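Local atomic coordinates of putative phosphohydrolase (Shewanella amazonensis, PDB entry 3M1T), a protein that is of unproven function but, as a member of the HDOD family within the HD phosphodiesterase clan, probably acts in signal transduction. Residues D32-V35 / K36-S39; G163-R166 / N167-E170; P210-K213 / L214-M217. All coordinates share one frame; numbering follows the deposited sequence. Where two conformers were deposited one is given.

Contact 1: residues D32-V35 / K36-S39; sequences DSTV and KAVS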
# COMPACT_ATOMS: atom_id res chain seq x y z
N ASP A 32 -7.35 16.55 12.44
CA ASP A 32 -7.60 17.41 13.58
C ASP A 32 -7.66 16.66 14.93
O ASP A 32 -7.94 17.26 15.95
CB ASP A 32 -8.88 18.22 13.34
CG ASP A 32 -8.79 19.11 12.08
OD1 ASP A 32 -7.70 19.68 11.80
OD2 ASP A 32 -9.82 19.22 11.37
N SER A 33 -7.41 15.34 14.94
CA SER A 33 -7.26 14.64 16.22
C SER A 33 -6.02 15.12 16.95
O SER A 33 -4.98 15.32 16.33
CB SER A 33 -7.12 13.12 16.03
OG SER A 33 -8.26 12.58 15.41
N THR A 34 -6.16 15.26 18.26
CA THR A 34 -5.07 15.69 19.14
C THR A 34 -4.08 14.58 19.41
O THR A 34 -4.39 13.39 19.21
CB THR A 34 -5.57 16.19 20.48
OG1 THR A 34 -6.23 15.14 21.19
CG2 THR A 34 -6.52 17.40 20.30
N VAL A 35 -2.89 14.96 19.86
CA VAL A 35 -1.87 13.99 20.28
C VAL A 35 -2.40 13.11 21.42
O VAL A 35 -2.18 11.89 21.43
CB VAL A 35 -0.58 14.70 20.69
CG1 VAL A 35 0.40 13.73 21.38
CG2 VAL A 35 0.06 15.31 19.44
N LYS A 36 -3.09 13.74 22.37
CA LYS A 36 -3.75 13.04 23.47
C LYS A 36 -4.73 11.98 22.95
O LYS A 36 -4.73 10.84 23.42
CB LYS A 36 -4.53 14.04 24.33
CG LYS A 36 -5.05 13.51 25.63
CD LYS A 36 -5.51 14.64 26.54
CE LYS A 36 -5.97 14.13 27.90
NZ LYS A 36 -6.09 15.25 28.92
N ALA A 37 -5.55 12.36 21.98
CA ALA A 37 -6.59 11.47 21.49
C ALA A 37 -5.96 10.24 20.86
O ALA A 37 -6.42 9.10 21.10
CB ALA A 37 -7.45 12.17 20.49
N VAL A 38 -4.93 10.46 20.05
CA VAL A 38 -4.25 9.35 19.36
C VAL A 38 -3.53 8.45 20.38
O VAL A 38 -3.66 7.21 20.34
CB VAL A 38 -3.24 9.84 18.30
CG1 VAL A 38 -2.40 8.67 17.81
CG2 VAL A 38 -3.97 10.52 17.11
N SER A 39 -2.79 9.09 21.31
CA SER A 39 -2.05 8.35 22.35
C SER A 39 -2.97 7.56 23.26
O SER A 39 -2.72 6.37 23.51
CB SER A 39 -1.17 9.29 23.17
OG SER A 39 -0.36 10.04 22.27

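Contact 2: residues G163-R166 / N167-E170; sequences GADR and NLME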
# COMPACT_ATOMS: atom_id res chain seq x y z
N GLY A 163 1.46 -17.38 -19.50
CA GLY A 163 1.59 -16.12 -20.21
C GLY A 163 0.38 -15.20 -20.19
O GLY A 163 0.43 -14.12 -20.77
N ALA A 164 -0.74 -15.57 -19.56
CA ALA A 164 -1.90 -14.72 -19.57
C ALA A 164 -1.67 -13.54 -18.62
O ALA A 164 -0.86 -13.63 -17.71
CB ALA A 164 -3.18 -15.48 -19.09
N ASP A 165 -2.40 -12.45 -18.86
CA ASP A 165 -2.35 -11.28 -17.98
C ASP A 165 -3.25 -11.50 -16.80
O ASP A 165 -4.44 -11.75 -16.95
CB ASP A 165 -2.85 -10.09 -18.78
CG ASP A 165 -2.88 -8.77 -17.96
OD1 ASP A 165 -3.65 -8.64 -17.03
OD2 ASP A 165 -2.05 -7.91 -18.25
N ARG A 166 -2.70 -11.42 -15.59
CA ARG A 166 -3.47 -11.67 -14.37
C ARG A 166 -4.72 -10.79 -14.25
O ARG A 166 -5.82 -11.27 -13.92
CB ARG A 166 -2.58 -11.54 -13.12
CG ARG A 166 -3.27 -11.89 -11.86
CD ARG A 166 -2.29 -11.94 -10.68
NE ARG A 166 -1.21 -12.90 -10.81
CZ ARG A 166 -1.33 -14.18 -10.49
NH1 ARG A 166 -2.52 -14.65 -10.11
NH2 ARG A 166 -0.31 -14.98 -10.61
N ASN A 167 -4.56 -9.49 -14.47
CA ASN A 167 -5.69 -8.54 -14.30
C ASN A 167 -6.80 -8.79 -15.29
O ASN A 167 -7.96 -8.81 -14.92
CB ASN A 167 -5.19 -7.08 -14.40
CG ASN A 167 -4.03 -6.80 -13.45
OD1 ASN A 167 -4.06 -7.20 -12.31
ND2 ASN A 167 -2.99 -6.15 -13.96
N LEU A 168 -6.43 -9.11 -16.54
CA LEU A 168 -7.43 -9.45 -17.53
C LEU A 168 -8.12 -10.77 -17.20
O LEU A 168 -9.33 -10.89 -17.38
CB LEU A 168 -6.83 -9.49 -18.92
CG LEU A 168 -6.25 -8.16 -19.45
CD1 LEU A 168 -5.71 -8.20 -20.89
CD2 LEU A 168 -7.36 -7.11 -19.35
N MSE A 169 -7.34 -11.77 -16.74
CA MSE A 169 -7.96 -13.00 -16.27
C MSE A 169 -8.96 -12.82 -15.15
O MSE A 169 -10.01 -13.42 -15.15
CB MSE A 169 -6.87 -13.98 -15.85
CG MSE A 169 -6.13 -14.59 -16.98
SE MSE A 169 -7.13 -15.88 -18.04
CE MSE A 169 -7.53 -17.15 -16.60
N GLU A 170 -8.62 -11.97 -14.17
CA GLU A 170 -9.53 -11.67 -13.10
C GLU A 170 -10.83 -11.05 -13.64
O GLU A 170 -11.92 -11.48 -13.25
CB GLU A 170 -8.85 -10.71 -12.12
CG GLU A 170 -7.78 -11.41 -11.25
CD GLU A 170 -6.80 -10.46 -10.55
OE1 GLU A 170 -6.86 -9.22 -10.77
OE2 GLU A 170 -5.94 -10.96 -9.78
O HOH W 1 -3.29 -5.58 -17.11

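Contact 3: residues P210-K213 / L214-M217; sequences PYSK and LAGM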
# COMPACT_ATOMS: atom_id res chain seq x y z
N PRO A 210 -10.09 12.72 -14.36
CA PRO A 210 -8.72 13.25 -14.53
C PRO A 210 -7.68 12.28 -14.00
O PRO A 210 -7.99 11.32 -13.29
CB PRO A 210 -8.74 14.50 -13.66
CG PRO A 210 -9.77 14.26 -12.65
CD PRO A 210 -10.79 13.41 -13.26
N TYR A 211 -6.42 12.56 -14.36
CA TYR A 211 -5.32 11.75 -13.90
C TYR A 211 -5.17 11.72 -12.40
O TYR A 211 -5.34 12.74 -11.72
CB TYR A 211 -4.04 12.35 -14.50
CG TYR A 211 -2.81 11.49 -14.28
CD1 TYR A 211 -2.58 10.34 -15.04
CD2 TYR A 211 -1.84 11.86 -13.35
CE1 TYR A 211 -1.40 9.55 -14.84
CE2 TYR A 211 -0.71 11.10 -13.18
CZ TYR A 211 -0.51 9.96 -13.89
OH TYR A 211 0.66 9.24 -13.66
N SER A 212 -4.87 10.54 -11.88
CA SER A 212 -4.55 10.34 -10.45
C SER A 212 -3.03 10.24 -10.29
O SER A 212 -2.41 9.26 -10.72
CB SER A 212 -5.16 9.05 -9.94
OG SER A 212 -4.65 8.67 -8.65
N LYS A 213 -2.46 11.24 -9.62
CA LYS A 213 -1.02 11.15 -9.30
C LYS A 213 -0.67 9.94 -8.44
O LYS A 213 0.35 9.29 -8.64
CB LYS A 213 -0.52 12.43 -8.67
CG LYS A 213 -0.52 13.61 -9.64
CD LYS A 213 -0.18 14.93 -8.91
CE LYS A 213 -0.14 16.09 -9.95
NZ LYS A 213 -0.10 17.38 -9.18
N LEU A 214 -1.54 9.61 -7.47
CA LEU A 214 -1.28 8.45 -6.66
C LEU A 214 -1.23 7.15 -7.46
O LEU A 214 -0.37 6.32 -7.20
CB LEU A 214 -2.30 8.33 -5.51
CG LEU A 214 -2.09 9.31 -4.39
CD1 LEU A 214 -3.36 9.23 -3.49
CD2 LEU A 214 -0.84 8.92 -3.48
N ALA A 215 -2.11 6.98 -8.43
CA ALA A 215 -2.08 5.80 -9.28
C ALA A 215 -0.78 5.78 -10.09
O ALA A 215 -0.22 4.72 -10.22
CB ALA A 215 -3.29 5.74 -10.22
N GLY A 216 -0.37 6.93 -10.56
CA GLY A 216 0.90 7.03 -11.32
C GLY A 216 2.07 6.66 -10.44
O GLY A 216 2.99 5.93 -10.87
N MSE A 217 2.06 7.18 -9.22
CA MSE A 217 3.12 6.81 -8.23
C MSE A 217 3.14 5.33 -7.98
O MSE A 217 4.23 4.69 -7.92
CB MSE A 217 2.94 7.55 -6.89
CG MSE A 217 3.28 9.04 -6.95
SE MSE A 217 3.04 9.89 -5.28
CE MSE A 217 1.49 10.99 -5.65

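Contact 1: residues D32-V35 / K36-S39
The hydroxyl of Thr34 caps the amide of Ala37 at the start of helix 35-43. The CB of Thr34 stays 4.1 Å from Ala37 N and only flanks the turn; the methyl CG2 lies beside the backbone N of its own residue, anti to the carbonyl carbon, which leaves OG1 to do the touching. With chi1 at 63°, OG1 sits between the backbone N and the carbonyl carbon of Thr34, and from there it accepts the amide of Ala37, OG1 to N being 3.0 Å with an N-H...O angle of 150°. The same oxygen rests 3.3 Å from Ala37 CB, and Lys36 CB borders it as well.

This is an N-cap: a side-chain oxygen takes the amide of the third residue on. The helical backbone bonds begin alongside it, Val38 N donating to Thr34 O over 3.1 Å.

One residue on, Val35 O is gripped twice by Ser39. The amide Ser39 N reaches Val35 O at 2.9 Å, while the hydroxyl Ser39 OG donates to Val35 O at 2.7 Å from the opposite face of the carbonyl plane, 38° out of it. Val38 is buried, touching Val27 and Val28 of helix 19-29 and Met79 of helix 79-94, and its CG2 comes within 4.2 Å of Ser33 CB. Ser33 OG itself is bonded to Val27 O.

Contact 2: residues G163-R166 / N167-E170
The carboxylate of Asp165 meets the start of helix 166-174 through one oxygen, OD1, while a water donates to the other, OD2. Leu168 N donates to Asp165 OD1 over 2.9 Å, approaching on the anti side and 28° out of the carboxylate plane. Leu168 CG lies over one face of the carboxylate, 3.7 Å from Asp165 CG, so the same leucine supplies both the amide and an apolar contact to the capping group. The water that donates to Asp165 OD2 also accepts from Asn167 ND2, thereby tying the acid to the amide group of Asn167.

Asp165 is thus the N-cap residue. Its CG stands anti to the backbone N (chi1 179°), which brings OD1 to the amide of Leu168, at a helix start where the dipole would probably favour a negative charge. Backbone bonding takes over at once, with Met169 N to Asp165 O at 2.9 Å.

Arg166 and Glu170 are one turn apart, yet their charged atoms do not meet: Arg166 NH1 and Glu170 OE2 are 5.0 Å apart and the guanidinium and carboxylate planes are inclined by 54°. Glu170 OE2 instead lies 3.5 Å from Arg166 CG. Each group is hydrogen-bonded elsewhere: Arg166 NH1 to Ser157 OG and Glu170 OE1 to Asn178 ND2.

Ahead of the cap, Gly163 is the C-prime residue of the Schellman motif that ends helix 150-161, and Ala164 CB touches selenomethionine Met169 CG. The turn therefore passes directly from one helix to the next, with Arg166, Met169 and Glu170 packing back on Ile156, Ala159 and Val160 of helix 150-161.

Contact 3: residues P210-K213 / L214-M217
Tyr211 OH lies directly against the backbone of Gly216, 3.2 Å from its CA, with the ring set obliquely to that carbon. This is a close approach on the packed side of the contact, where Gly216 is buried and presents no side chain to the phenol. The phenol oxygen is held there by a hydrogen bond with Ala247 O.

Ser212 supplies the second close point. Its OG, anti to the backbone N at chi1 168°, accepts from Ala215 N at 3.1 Å with 162° at the hydrogen, while Ser212 CB rests 3.8 Å from Ala215 CB. Ser212 is buried, and the bond satisfies an amide at the helix start. The backbone pairs Gly216 N to Ser212 O (3.1 Å) and Met217 N to Lys213 O (2.8 Å) follow. Leu214 and Met217 are buried too: Leu214 touches Ala131 and Cys134 of helix 128-137, and the Met217 side chain touches Leu120, Ala121 and Leu124 of helix 103-124.

The Lys213 side is looser. Selenomethionine Met217 bends at its last torsion and brings its methyl CE to 3.9 Å from Lys213 CB, but beyond CB the lysine chain runs extended away from the helix and is exposed. Together these features make a serine N-cap that opens helix 213-227, buried against neighbouring helices of this all-helical fold.

In the fold
All three contacts open a helix in the same way, each with a side-chain oxygen at the N-cap accepting the amide three residues on: a threonine in contact 1, an aspartate in contact 2, a serine in contact 3. They are separate sites. Contacts 1 and 2 lie on opposite sides of the chain's centre, about 44 Å between centres, both at the surface and both within the HDOD domain. Contact 3 is the buried one, with its centre about 22 Å from that of contact 2 and 30 Å from that of contact 1. A glycerol, probably from crystallisation, lies about 4 Å from the Leu168 side chain in contact 2.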